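Local atomic coordinates of tetratricopeptide TPR_2 repeat protein (Thermobaculum terrenum, PDB entry 5DJS), a protein that joins tetratricopeptide repeats to a two-domain GT-B fold of the glycosyltransferase 41 family and carries a bound uridine-5'-diphosphate. Residues A[511-514]-A[515-518]; A[258-261]-A[262-266]; A[503-506]-A[507-511]; A[182-185]-A[186-190]. The protein carries 1 engineered substitution. All coordinates share one frame; numbering follows the deposited sequence.

Contact 1: residues A[511-514]-A[515-518]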
ATOM      1  N   ALA A 511      22.823   4.811  -3.033  1.00 49.51           N
ATOM      2  CA  ALA A 511      21.965   6.010  -2.990  1.00 47.31           C
ATOM      3  C   ALA A 511      21.980   6.721  -1.630  1.00 47.06           C
ATOM      4  O   ALA A 511      22.112   7.949  -1.586  1.00 48.15           O
ATOM      5  CB  ALA A 511      20.538   5.671  -3.388  1.00 45.50           C
ATOM      6  N   TYR A 512      21.847   5.961  -0.536  1.00 44.01           N
ATOM      7  CA  TYR A 512      22.014   6.507   0.829  1.00 41.63           C
ATOM      8  C   TYR A 512      23.358   7.227   1.020  1.00 43.59           C
ATOM      9  O   TYR A 512      23.422   8.275   1.657  1.00 47.74           O
ATOM     10  CB  TYR A 512      21.926   5.407   1.900  1.00 39.25           C
ATOM     11  CG  TYR A 512      20.573   4.749   2.137  1.00 37.64           C
ATOM     12  CD1 TYR A 512      19.360   5.378   1.799  1.00 36.55           C
ATOM     13  CD2 TYR A 512      20.509   3.493   2.749  1.00 35.25           C
ATOM     14  CE1 TYR A 512      18.139   4.754   2.034  1.00 35.85           C
ATOM     15  CE2 TYR A 512      19.298   2.866   2.994  1.00 36.13           C
ATOM     16  CZ  TYR A 512      18.113   3.495   2.641  1.00 36.56           C
ATOM     17  OH  TYR A 512      16.917   2.854   2.889  1.00 33.73           O
ATOM     18  N   ARG A 513      24.428   6.647   0.487  1.00 45.74           N
ATOM     19  CA  ARG A 513      25.762   7.229   0.604  1.00 47.06           C
ATOM     20  C   ARG A 513      25.853   8.575  -0.119  1.00 47.01           C
ATOM     21  O   ARG A 513      26.461   9.511   0.386  1.00 46.23           O
ATOM     22  CB  ARG A 513      26.825   6.249   0.066  1.00 46.02           C
ATOM     23  CG  ARG A 513      28.282   6.666   0.285  1.00 45.25           C
ATOM     24  CD  ARG A 513      28.655   6.890   1.750  1.00 44.68           C
ATOM     25  NE  ARG A 513      28.399   5.728   2.609  1.00 42.53           N
ATOM     26  CZ  ARG A 513      28.722   5.653   3.900  1.00 41.85           C
ATOM     27  NH1 ARG A 513      29.327   6.671   4.519  1.00 41.15           N
ATOM     28  NH2 ARG A 513      28.436   4.547   4.589  1.00 43.58           N
ATOM     29  N   ARG A 514      25.245   8.664  -1.293  1.00 49.55           N
ATOM     30  CA  ARG A 514      25.314   9.879  -2.095  1.00 55.11           C
ATOM     31  C   ARG A 514      24.399  10.971  -1.538  1.00 54.71           C
ATOM     32  O   ARG A 514      24.684  12.154  -1.702  1.00 50.40           O
ATOM     33  CB  ARG A 514      25.044   9.558  -3.568  1.00 62.71           C
ATOM     34  CG  ARG A 514      26.231   8.823  -4.203  1.00 75.91           C
ATOM     35  CD  ARG A 514      25.879   7.919  -5.382  1.00 83.55           C
ATOM     36  NE  ARG A 514      24.933   8.554  -6.294  1.00 90.07           N
ATOM     37  CZ  ARG A 514      25.226   9.526  -7.162  1.00100.04           C
ATOM     38  NH1 ARG A 514      26.465  10.018  -7.275  1.00102.22           N
ATOM     39  NH2 ARG A 514      24.257  10.022  -7.933  1.00105.57           N
ATOM     40  N   MET A 515      23.316  10.570  -0.868  1.00 54.87           N
ATOM     41  CA  MET A 515      22.508  11.488  -0.057  1.00 54.39           C
ATOM     42  C   MET A 515      23.338  12.068   1.091  1.00 55.05           C
ATOM     43  O   MET A 515      23.260  13.267   1.385  1.00 55.16           O
ATOM     44  CB  MET A 515      21.304  10.771   0.577  1.00 52.66           C
ATOM     45  CG  MET A 515      20.198  10.309  -0.358  1.00 52.03           C
ATOM     46  SD  MET A 515      19.056   9.202   0.519  1.00 44.21           S
ATOM     47  CE  MET A 515      18.460   8.221  -0.853  1.00 47.06           C
ATOM     48  N   TRP A 516      24.087  11.192   1.758  1.00 55.11           N
ATOM     49  CA  TRP A 516      24.920  11.572   2.896  1.00 59.62           C
ATOM     50  C   TRP A 516      26.114  12.440   2.484  1.00 60.70           C
ATOM     51  O   TRP A 516      26.372  13.464   3.116  1.00 59.47           O
ATOM     52  CB  TRP A 516      25.399  10.335   3.659  1.00 61.50           C
ATOM     53  CG  TRP A 516      26.302  10.664   4.795  1.00 63.21           C
ATOM     54  CD1 TRP A 516      27.648  10.511   4.826  1.00 66.93           C
ATOM     55  CD2 TRP A 516      25.930  11.221   6.061  1.00 66.13           C
ATOM     56  NE1 TRP A 516      28.147  10.928   6.035  1.00 70.00           N
ATOM     57  CE2 TRP A 516      27.113  11.369   6.814  1.00 68.72           C
ATOM     58  CE3 TRP A 516      24.712  11.609   6.634  1.00 66.63           C
ATOM     59  CZ2 TRP A 516      27.120  11.885   8.111  1.00 67.22           C
ATOM     60  CZ3 TRP A 516      24.719  12.129   7.930  1.00 66.91           C
ATOM     61  CH2 TRP A 516      25.918  12.258   8.653  1.00 66.85           C
ATOM     62  N   ARG A 517      26.832  12.039   1.434  1.00 64.44           N
ATOM     63  CA  ARG A 517      27.918  12.867   0.908  1.00 68.84           C
ATOM     64  C   ARG A 517      27.407  14.281   0.656  1.00 65.25           C
ATOM     65  O   ARG A 517      27.999  15.233   1.145  1.00 66.29           O
ATOM     66  CB  ARG A 517      28.554  12.283  -0.374  1.00 75.34           C
ATOM     67  CG  ARG A 517      29.427  13.292  -1.141  1.00 83.50           C
ATOM     68  CD  ARG A 517      30.429  12.685  -2.119  1.00 89.58           C
ATOM     69  NE  ARG A 517      29.865  11.612  -2.944  1.00 95.79           N
ATOM     70  CZ  ARG A 517      30.015  10.298  -2.735  1.00100.54           C
ATOM     71  NH1 ARG A 517      30.726   9.817  -1.707  1.00100.53           N
ATOM     72  NH2 ARG A 517      29.435   9.441  -3.573  1.00100.46           N
ATOM     73  N   ASP A 518      26.306  14.398  -0.086  1.00 64.77           N
ATOM     74  CA  ASP A 518      25.710  15.703  -0.439  1.00 65.29           C
ATOM     75  C   ASP A 518      25.274  16.550   0.765  1.00 61.52           C
ATOM     76  O   ASP A 518      25.308  17.777   0.693  1.00 59.75           O
ATOM     77  CB  ASP A 518      24.522  15.528  -1.403  1.00 66.93           C
ATOM     78  CG  ASP A 518      24.953  15.139  -2.816  1.00 70.09           C
ATOM     79  OD1 ASP A 518      26.044  14.554  -2.996  1.00 73.11           O
ATOM     80  OD2 ASP A 518      24.182  15.411  -3.756  1.00 70.77           O
TER
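Met515 reaches back along its own helix, where it packs on Ala511 and makes a Met-aromatic contact with Tyr512, on the long C-terminal helix 479-521 of a GT-B fold. Its CB starts beside the backbone of the preceding turn, 3.4 Å from Tyr512 O. CG lies near Ala511 O, placed there by a first torsion of -69° that sets it beside Met515 N. From CG the chain runs extended, so the thioether follows the helix toward its earlier turn and lies alongside the tyrosine, the two side chains pointing the same way. SD comes to the edge of the Tyr512 ring, 5.4 Å from its centroid and 85° off the ring normal. The methyl CE finishes close to the ring plane, 4.0 Å from Tyr512 CD1, and meets Ala511 CB at 4.2 Å. This apolar flank faces the N-terminal sheet, where Met515 also rests on Val302. Tyr512 extends its hydroxyl farther to Tyr167, while the Trp516 indole nitrogen is bonded to Asp158 O and the Arg513 guanidinium to Arg161 O. On the outer flank Arg514 and Arg517 lie askew to each other, with their guanidinium planes 55° apart and the aliphatic CG of Arg514 against Arg517 NH2. The helical ladder continues beneath them: Met515 N donates to Ala511 O at 3.0 Å, and Arg517 N to Arg513 O at 2.8 Å.

Contact 2: residues A[258-261]-A[262-266]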
ATOM      1  N   ARG A 258       9.719  17.535  11.817  1.00 51.59           N
ATOM      2  CA  ARG A 258      10.655  18.289  12.668  1.00 49.82           C
ATOM      3  C   ARG A 258      12.143  18.182  12.282  1.00 47.28           C
ATOM      4  O   ARG A 258      12.972  18.844  12.901  1.00 46.96           O
ATOM      5  CB  ARG A 258      10.457  17.883  14.133  1.00 51.71           C
ATOM      6  CG  ARG A 258       9.416  18.723  14.844  1.00 55.50           C
ATOM      7  CD  ARG A 258       8.859  18.017  16.069  1.00 58.60           C
ATOM      8  NE  ARG A 258       7.552  17.446  15.754  1.00 62.69           N
ATOM      9  CZ  ARG A 258       6.428  17.621  16.450  1.00 64.65           C
ATOM     10  NH1 ARG A 258       6.401  18.335  17.580  1.00 64.55           N
ATOM     11  NH2 ARG A 258       5.305  17.044  16.016  1.00 63.63           N
ATOM     12  N   ARG A 259      12.465  17.393  11.253  1.00 45.53           N
ATOM     13  CA  ARG A 259      13.850  17.089  10.848  1.00 45.28           C
ATOM     14  C   ARG A 259      14.738  16.528  11.969  1.00 44.68           C
ATOM     15  O   ARG A 259      15.794  17.084  12.243  1.00 48.40           O
ATOM     16  CB  ARG A 259      14.536  18.311  10.203  1.00 44.05           C
ATOM     17  CG  ARG A 259      13.978  18.676   8.850  1.00 45.05           C
ATOM     18  CD  ARG A 259      15.006  19.361   7.980  1.00 46.34           C
ATOM     19  NE  ARG A 259      14.742  19.082   6.567  1.00 49.68           N
ATOM     20  CZ  ARG A 259      14.328  19.961   5.651  1.00 52.16           C
ATOM     21  NH1 ARG A 259      14.112  21.244   5.945  1.00 54.68           N
ATOM     22  NH2 ARG A 259      14.139  19.548   4.399  1.00 54.96           N
ATOM     23  N   PRO A 260      14.328  15.413  12.609  1.00 42.64           N
ATOM     24  CA  PRO A 260      15.201  14.792  13.624  1.00 42.05           C
ATOM     25  C   PRO A 260      16.495  14.202  13.056  1.00 42.46           C
ATOM     26  O   PRO A 260      17.449  13.969  13.812  1.00 41.44           O
ATOM     27  CB  PRO A 260      14.315  13.693  14.227  1.00 40.96           C
ATOM     28  CG  PRO A 260      13.290  13.423  13.182  1.00 40.94           C
ATOM     29  CD  PRO A 260      13.019  14.750  12.553  1.00 41.08           C
ATOM     30  N   ALA A 261      16.505  13.944  11.746  1.00 40.95           N
ATOM     31  CA  ALA A 261      17.680  13.466  11.037  1.00 39.71           C
ATOM     32  C   ALA A 261      17.983  14.392   9.858  1.00 38.68           C
ATOM     33  O   ALA A 261      17.054  14.958   9.256  1.00 37.35           O
ATOM     34  CB  ALA A 261      17.443  12.052  10.538  1.00 40.52           C
ATOM     35  N   PRO A 262      19.276  14.542   9.513  1.00 35.99           N
ATOM     36  CA  PRO A 262      19.700  15.392   8.387  1.00 35.29           C
ATOM     37  C   PRO A 262      19.402  14.861   6.973  1.00 36.97           C
ATOM     38  O   PRO A 262      19.452  15.624   5.998  1.00 36.70           O
ATOM     39  CB  PRO A 262      21.204  15.457   8.568  1.00 35.84           C
ATOM     40  CG  PRO A 262      21.559  14.176   9.240  1.00 35.37           C
ATOM     41  CD  PRO A 262      20.426  13.886  10.170  1.00 34.89           C
ATOM     42  N   VAL A 263      19.167  13.560   6.852  1.00 38.11           N
ATOM     43  CA  VAL A 263      18.733  12.957   5.595  1.00 39.13           C
ATOM     44  C   VAL A 263      17.436  12.204   5.863  1.00 38.15           C
ATOM     45  O   VAL A 263      17.404  11.273   6.667  1.00 39.44           O
ATOM     46  CB  VAL A 263      19.805  12.005   5.027  1.00 39.72           C
ATOM     47  CG1 VAL A 263      19.294  11.295   3.787  1.00 40.26           C
ATOM     48  CG2 VAL A 263      21.084  12.772   4.707  1.00 39.39           C
ATOM     49  N   GLN A 264      16.369  12.615   5.190  1.00 37.81           N
ATOM     50  CA  GLN A 264      15.064  12.004   5.385  1.00 38.22           C
ATOM     51  C   GLN A 264      14.475  11.587   4.043  1.00 38.18           C
ATOM     52  O   GLN A 264      14.398  12.400   3.103  1.00 36.90           O
ATOM     53  CB  GLN A 264      14.154  12.964   6.140  1.00 38.04           C
ATOM     54  CG  GLN A 264      14.710  13.306   7.515  1.00 36.83           C
ATOM     55  CD  GLN A 264      13.693  13.920   8.447  1.00 37.90           C
ATOM     56  OE1 GLN A 264      13.609  13.532   9.611  1.00 39.48           O
ATOM     57  NE2 GLN A 264      12.914  14.884   7.952  1.00 38.65           N
ATOM     58  N   VAL A 265      14.062  10.317   3.987  1.00 37.19           N
ATOM     59  CA  VAL A 265      13.754   9.599   2.749  1.00 36.85           C
ATOM     60  C   VAL A 265      12.405   8.895   2.855  1.00 36.89           C
ATOM     61  O   VAL A 265      12.097   8.272   3.883  1.00 33.46           O
ATOM     62  CB  VAL A 265      14.803   8.494   2.498  1.00 38.38           C
ATOM     63  CG1 VAL A 265      14.498   7.717   1.226  1.00 38.77           C
ATOM     64  CG2 VAL A 265      16.207   9.068   2.434  1.00 38.42           C
ATOM     65  N   THR A 266      11.612   8.960   1.785  1.00 38.67           N
ATOM     66  CA  THR A 266      10.388   8.140   1.681  1.00 39.30           C
ATOM     67  C   THR A 266      10.593   7.085   0.578  1.00 39.14           C
ATOM     68  O   THR A 266      11.054   7.405  -0.520  1.00 41.29           O
ATOM     69  CB  THR A 266       9.108   9.007   1.491  1.00 38.80           C
ATOM     70  OG1 THR A 266       7.942   8.215   1.757  1.00 38.53           O
ATOM     71  CG2 THR A 266       9.008   9.640   0.093  1.00 37.81           C
TER
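Gln264 directs its side chain back over the turn that leads into its strand and lays its amide against Arg259 and Pro260. The chain is extended beyond CG, and its first torsion of -61° keeps CG beside the backbone N; the methylene then passes 3.4 Å from Ala261 O. Against the pyrrolidine ring of Pro260 the glutamine stands at roughly a right angle. Its OE1 meets the ring at CD, 3.2 Å away, with CG of the same ring slightly farther off. The other end of the amide faces Arg259: NE2 is 3.8 Å from Arg259 CA and 4.0 Å from Arg259 CG, both van der Waals contacts. Here the two chains run at a slant, the amide and guanidinium planes being 43° apart. The amide nitrogen and the guanidinium find their polar partners outside the two segments. Gln264 NE2 donates to the carbonyls of Phe256 and Ala278, tying the amide to the preceding helix and to the approach to the next strand, while Arg259 NH2 forms a salt bridge with Asp280 and NH1 a hydrogen bond with Pro149 O. Arg259, with positive phi, is where the chain departs from helix 253-257. Strand 263-266 runs parallel between 240-243 and 281-285 in the N-terminal Rossmann-like sheet; Pro260 packs on helix 226-236, and Val263 and Val265 face helix 479-521.

Contact 3: residues A[503-506]-A[507-511]; sequences SFTA and ELEDA
Carboxylate oxygen OE2 of Glu509, on the same flank of the helix as Thr505, is gripped by two donors from the loop that follows helix 176-187, His188 ND1 and Asp189 N. Thr505 and Glu509 lie side by side and point the same way, with Thr505 OG1 3.8 Å from Glu509 OE2. A first torsion of -75° places Glu509 CG beside its backbone N, 3.1 Å from Thr505 O, and the extended chain carries the carboxylate onward to its two partners. Thr505 O itself receives Glu509 N at 2.9 Å, with an N-H...O angle of 166°. On another flank the contact is apolar. The Phe504 ring and Leu508 meet at a slant through CE2 and CD2, 4.1 Å apart, and both side chains pack on Val184 of helix 176-187. Backbone bonds join the turns beneath, Leu508 N to Phe504 O at 3.0 Å and Asp510 N to Ala506 O at 2.9 Å, whereas Glu507 N to Ser503 O is weak. Ala506 and Asp510 are turned to solvent. Such a long amphipathic C-terminal helix, running back to pack against the N-terminal Rossmann-like domain, is characteristic of the GT-B fold.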
ATOM      1  N   SER A 503      22.145  -7.527  -4.639  1.00 42.10           N
ATOM      2  CA  SER A 503      22.297  -6.599  -5.752  1.00 43.79           C
ATOM      3  C   SER A 503      21.477  -5.319  -5.522  1.00 46.88           C
ATOM      4  O   SER A 503      21.982  -4.211  -5.734  1.00 45.37           O
ATOM      5  CB  SER A 503      21.894  -7.271  -7.062  1.00 43.99           C
ATOM      6  OG  SER A 503      22.417  -6.554  -8.154  1.00 47.14           O
ATOM      7  N   PHE A 504      20.227  -5.474  -5.062  1.00 49.13           N
ATOM      8  CA  PHE A 504      19.369  -4.320  -4.765  1.00 48.71           C
ATOM      9  C   PHE A 504      19.902  -3.474  -3.606  1.00 48.22           C
ATOM     10  O   PHE A 504      20.043  -2.257  -3.750  1.00 46.69           O
ATOM     11  CB  PHE A 504      17.919  -4.719  -4.430  1.00 50.39           C
ATOM     12  CG  PHE A 504      17.086  -3.556  -3.931  1.00 49.13           C
ATOM     13  CD1 PHE A 504      16.672  -2.564  -4.812  1.00 46.97           C
ATOM     14  CD2 PHE A 504      16.768  -3.417  -2.578  1.00 49.87           C
ATOM     15  CE1 PHE A 504      15.934  -1.472  -4.379  1.00 47.75           C
ATOM     16  CE2 PHE A 504      16.031  -2.319  -2.133  1.00 48.66           C
ATOM     17  CZ  PHE A 504      15.611  -1.350  -3.034  1.00 47.70           C
ATOM     18  N   THR A 505      20.182  -4.105  -2.461  1.00 45.77           N
ATOM     19  CA  THR A 505      20.492  -3.312  -1.264  1.00 46.54           C
ATOM     20  C   THR A 505      21.834  -2.592  -1.409  1.00 49.28           C
ATOM     21  O   THR A 505      22.037  -1.562  -0.787  1.00 58.80           O
ATOM     22  CB  THR A 505      20.420  -4.053   0.099  1.00 45.36           C
ATOM     23  OG1 THR A 505      21.729  -4.261   0.627  1.00 49.35           O
ATOM     24  CG2 THR A 505      19.669  -5.357   0.038  1.00 44.97           C
ATOM     25  N   ALA A 506      22.735  -3.123  -2.229  1.00 48.82           N
ATOM     26  CA  ALA A 506      23.964  -2.411  -2.568  1.00 48.96           C
ATOM     27  C   ALA A 506      23.645  -1.148  -3.372  1.00 46.47           C
ATOM     28  O   ALA A 506      24.223  -0.101  -3.112  1.00 44.12           O
ATOM     29  CB  ALA A 506      24.929  -3.321  -3.334  1.00 50.05           C
ATOM     30  N   GLU A 507      22.730  -1.247  -4.338  1.00 46.36           N
ATOM     31  CA  GLU A 507      22.309  -0.070  -5.129  1.00 48.20           C
ATOM     32  C   GLU A 507      21.607   1.023  -4.279  1.00 47.96           C
ATOM     33  O   GLU A 507      21.763   2.232  -4.541  1.00 44.11           O
ATOM     34  CB  GLU A 507      21.431  -0.498  -6.310  1.00 49.92           C
ATOM     35  CG  GLU A 507      22.217  -0.877  -7.551  1.00 53.22           C
ATOM     36  CD  GLU A 507      22.604   0.338  -8.380  1.00 59.36           C
ATOM     37  OE1 GLU A 507      21.713   1.179  -8.686  1.00 60.42           O
ATOM     38  OE2 GLU A 507      23.804   0.451  -8.729  1.00 62.58           O
ATOM     39  N   LEU A 508      20.852   0.583  -3.269  1.00 45.73           N
ATOM     40  CA  LEU A 508      20.178   1.474  -2.322  1.00 46.77           C
ATOM     41  C   LEU A 508      21.194   2.148  -1.391  1.00 46.59           C
ATOM     42  O   LEU A 508      21.194   3.369  -1.217  1.00 46.83           O
ATOM     43  CB  LEU A 508      19.143   0.677  -1.510  1.00 46.88           C
ATOM     44  CG  LEU A 508      18.317   1.387  -0.436  1.00 45.38           C
ATOM     45  CD1 LEU A 508      17.326   2.331  -1.096  1.00 46.51           C
ATOM     46  CD2 LEU A 508      17.611   0.370   0.453  1.00 43.77           C
ATOM     47  N   GLU A 509      22.055   1.335  -0.794  1.00 47.19           N
ATOM     48  CA  GLU A 509      23.204   1.827  -0.018  1.00 47.62           C
ATOM     49  C   GLU A 509      24.059   2.830  -0.789  1.00 49.98           C
ATOM     50  O   GLU A 509      24.523   3.810  -0.221  1.00 54.71           O
ATOM     51  CB  GLU A 509      24.075   0.656   0.424  1.00 45.94           C
ATOM     52  CG  GLU A 509      23.474  -0.149   1.565  1.00 44.37           C
ATOM     53  CD  GLU A 509      24.228  -1.443   1.833  1.00 44.04           C
ATOM     54  OE1 GLU A 509      25.138  -1.799   1.051  1.00 45.17           O
ATOM     55  OE2 GLU A 509      23.914  -2.112   2.840  1.00 40.63           O
ATOM     56  N   ASP A 510      24.258   2.583  -2.081  1.00 53.58           N
ATOM     57  CA  ASP A 510      24.928   3.547  -2.958  1.00 54.69           C
ATOM     58  C   ASP A 510      24.158   4.880  -2.988  1.00 51.75           C
ATOM     59  O   ASP A 510      24.774   5.941  -2.968  1.00 50.73           O
ATOM     60  CB  ASP A 510      25.081   2.991  -4.385  1.00 58.24           C
ATOM     61  CG  ASP A 510      26.362   3.436  -5.043  1.00 63.22           C
ATOM     62  OD1 ASP A 510      27.417   2.877  -4.665  1.00 69.55           O
ATOM     63  OD2 ASP A 510      26.315   4.329  -5.925  1.00 63.05           O
ATOM     64  N   ALA A 511      22.823   4.811  -3.033  1.00 49.51           N
ATOM     65  CA  ALA A 511      21.965   6.010  -2.990  1.00 47.31           C
ATOM     66  C   ALA A 511      21.980   6.721  -1.630  1.00 47.06           C
ATOM     67  O   ALA A 511      22.112   7.949  -1.586  1.00 48.15           O
ATOM     68  CB  ALA A 511      20.538   5.671  -3.388  1.00 45.50           C
TER

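Contact 4: residues A[182-185]-A[186-190]; sequences EPVI and EAHDR
Glu182 O and Glu186 N join the last turns of helix 176-187, the helix of a right-handed beta-alpha-beta unit between strands 163-169 and 193-199 of the N-terminal Rossmann-like domain. Backbone hydrogen bonds come first. Glu186 N donates to Glu182 O at 3.0 Å with an angle of 169° at the hydrogen, and Ala187 N to Pro183 O at the same length. Pro183 has no amide hydrogen to give the turn before it, and the helix is kinked there. A second group of contacts is made by charged side chains. The guanidinium of Arg190 folds back toward the helix, bent at its second torsion (51°), and in the conformer described NH1 donates to Ile185 O at 2.9 Å and to His188 O at 3.1 Å, both acceptors near the guanidinium plane. Since Arg190 was modelled in two conformers, this double grip is tentative. Glu182 and Glu186 find their partners outside the segments, the first in a salt bridge with Arg210, the second in a hydrogen bond with Gln501 of helix 479-521. Side-chain packing makes up a third group. Val184 and His188 lie side by side, pointing the same way, and the imidazole, hydrogen-bonded through ND1 to Glu509 and through NE2 to Tyr167, has its CD2 3.3 Å from Val184 O. Val184 CG1, anti to its own N at 170°, meets His188 NE2 at 3.6 Å.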
ATOM      1  N   GLU A 182      12.409  -6.985   4.746  1.00 57.08           N
ATOM      2  CA  GLU A 182      13.186  -8.147   5.235  1.00 59.21           C
ATOM      3  C   GLU A 182      14.510  -8.420   4.483  1.00 58.24           C
ATOM      4  O   GLU A 182      15.561  -8.496   5.121  1.00 58.89           O
ATOM      5  CB  GLU A 182      12.317  -9.416   5.277  1.00 61.67           C
ATOM      6  CG  GLU A 182      13.079 -10.660   5.715  1.00 63.94           C
ATOM      7  CD  GLU A 182      12.184 -11.817   6.112  1.00 66.52           C
ATOM      8  OE1 GLU A 182      12.658 -12.664   6.894  1.00 66.82           O
ATOM      9  OE2 GLU A 182      11.026 -11.900   5.646  1.00 64.53           O
ATOM     10  N   PRO A 183      14.469  -8.573   3.143  1.00 55.82           N
ATOM     11  CA  PRO A 183      15.736  -8.761   2.432  1.00 54.85           C
ATOM     12  C   PRO A 183      16.727  -7.623   2.653  1.00 54.83           C
ATOM     13  O   PRO A 183      17.921  -7.883   2.873  1.00 57.18           O
ATOM     14  CB  PRO A 183      15.319  -8.818   0.954  1.00 56.38           C
ATOM     15  CG  PRO A 183      13.937  -8.268   0.901  1.00 57.54           C
ATOM     16  CD  PRO A 183      13.320  -8.615   2.219  1.00 56.76           C
ATOM     17  N   VAL A 184      16.229  -6.386   2.607  1.00 50.42           N
ATOM     18  CA  VAL A 184      17.067  -5.188   2.766  1.00 51.64           C
ATOM     19  C   VAL A 184      17.748  -5.134   4.140  1.00 53.46           C
ATOM     20  O   VAL A 184      18.940  -4.855   4.232  1.00 53.39           O
ATOM     21  CB  VAL A 184      16.267  -3.893   2.486  1.00 49.96           C
ATOM     22  CG1 VAL A 184      17.041  -2.639   2.884  1.00 50.03           C
ATOM     23  CG2 VAL A 184      15.916  -3.820   1.010  1.00 49.97           C
ATOM     24  N   ILE A 185      16.980  -5.400   5.191  1.00 55.13           N
ATOM     25  CA  ILE A 185      17.506  -5.435   6.551  1.00 55.26           C
ATOM     26  C   ILE A 185      18.564  -6.530   6.720  1.00 55.43           C
ATOM     27  O   ILE A 185      19.609  -6.276   7.317  1.00 60.14           O
ATOM     28  CB  ILE A 185      16.361  -5.594   7.583  1.00 56.52           C
ATOM     29  CG1 ILE A 185      15.710  -4.243   7.816  1.00 59.78           C
ATOM     30  CG2 ILE A 185      16.863  -6.129   8.914  1.00 59.06           C
ATOM     31  CD1 ILE A 185      14.515  -4.300   8.742  1.00 67.19           C
ATOM     32  N   GLU A 186      18.288  -7.735   6.216  1.00 53.70           N
ATOM     33  CA  GLU A 186      19.251  -8.847   6.295  1.00 51.75           C
ATOM     34  C   GLU A 186      20.572  -8.522   5.587  1.00 45.20           C
ATOM     35  O   GLU A 186      21.629  -8.728   6.147  1.00 46.29           O
ATOM     36  CB  GLU A 186      18.667 -10.146   5.713  1.00 54.34           C
ATOM     37  CG  GLU A 186      19.574 -11.363   5.905  1.00 56.38           C
ATOM     38  CD  GLU A 186      18.997 -12.651   5.352  1.00 56.37           C
ATOM     39  OE1 GLU A 186      19.031 -13.672   6.077  1.00 56.09           O
ATOM     40  OE2 GLU A 186      18.526 -12.646   4.192  1.00 54.06           O
ATOM     41  N   ALA A 187      20.497  -7.998   4.373  1.00 41.34           N
ATOM     42  CA  ALA A 187      21.682  -7.809   3.521  1.00 39.74           C
ATOM     43  C   ALA A 187      22.441  -6.494   3.713  1.00 38.30           C
ATOM     44  O   ALA A 187      23.451  -6.269   3.046  1.00 36.10           O
ATOM     45  CB  ALA A 187      21.282  -7.952   2.052  1.00 40.44           C
ATOM     46  N   HIS A 188      21.966  -5.616   4.594  1.00 39.05           N
ATOM     47  CA  HIS A 188      22.652  -4.340   4.824  1.00 39.58           C
ATOM     48  C   HIS A 188      24.096  -4.579   5.271  1.00 39.62           C
ATOM     49  O   HIS A 188      24.335  -5.332   6.206  1.00 38.84           O
ATOM     50  CB  HIS A 188      21.912  -3.458   5.859  1.00 39.51           C
ATOM     51  CG  HIS A 188      21.101  -2.356   5.255  1.00 37.85           C
ATOM     52  ND1 HIS A 188      21.592  -1.525   4.273  1.00 38.39           N
ATOM     53  CD2 HIS A 188      19.842  -1.935   5.508  1.00 37.17           C
ATOM     54  CE1 HIS A 188      20.666  -0.649   3.933  1.00 37.30           C
ATOM     55  NE2 HIS A 188      19.594  -0.878   4.667  1.00 37.74           N
ATOM     56  N   ASP A 189      25.045  -3.933   4.596  1.00 41.67           N
ATOM     57  CA  ASP A 189      26.461  -4.040   4.943  1.00 44.94           C
ATOM     58  C   ASP A 189      26.737  -3.380   6.308  1.00 46.00           C
ATOM     59  O   ASP A 189      26.725  -2.146   6.424  1.00 47.20           O
ATOM     60  CB  ASP A 189      27.315  -3.385   3.847  1.00 47.62           C
ATOM     61  CG  ASP A 189      28.809  -3.630   4.024  1.00 49.96           C
ATOM     62  OD1 ASP A 189      29.202  -4.410   4.924  1.00 54.11           O
ATOM     63  OD2 ASP A 189      29.596  -3.026   3.257  1.00 47.95           O
ATOM     64  N   ARG A 190      26.979  -4.209   7.324  0.50 46.57           N
ATOM     65  CA  ARG A 190      27.213  -3.734   8.689  0.50 47.22           C
ATOM     66  C   ARG A 190      28.531  -2.988   8.902  0.50 48.20           C
ATOM     67  O   ARG A 190      28.677  -2.291   9.904  0.50 50.44           O
ATOM     68  CB  ARG A 190      27.110  -4.884   9.691  0.50 48.16           C
ATOM     69  CG  ARG A 190      25.810  -4.884  10.482  0.50 49.76           C
ATOM     70  CD  ARG A 190      24.598  -4.778   9.569  0.50 49.21           C
ATOM     71  NE  ARG A 190      23.350  -4.992  10.294  0.50 49.88           N
ATOM     72  CZ  ARG A 190      22.204  -5.338   9.717  0.50 50.53           C
ATOM     73  NH1 ARG A 190      22.147  -5.514   8.400  0.50 49.05           N
ATOM     74  NH2 ARG A 190      21.115  -5.520  10.456  0.50 49.44           N
TER

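In the fold
All four contacts are local, and each has residues at the packing of helix 479-521 against the N-terminal domain. Contacts 1 and 3 are successive lengths of that helix sharing Ala511, each with a buried and an exposed flank. Contacts 2 and 4 are partly buried too, the strand residues of contact 2 being buried and Glu186 of contact 4 exposed. Contact 2 supplies one strand of the sheet beneath contact 1, and the junction is apolar: Met515 SD lies 3.4 Å from Val265 CG2. Contact 4 joins contact 3 by polar and apolar contacts together, and touches contact 1 where Tyr512 meets His188. Contacts 2 and 4 remain apart, their nearest atoms about 11 Å from each other.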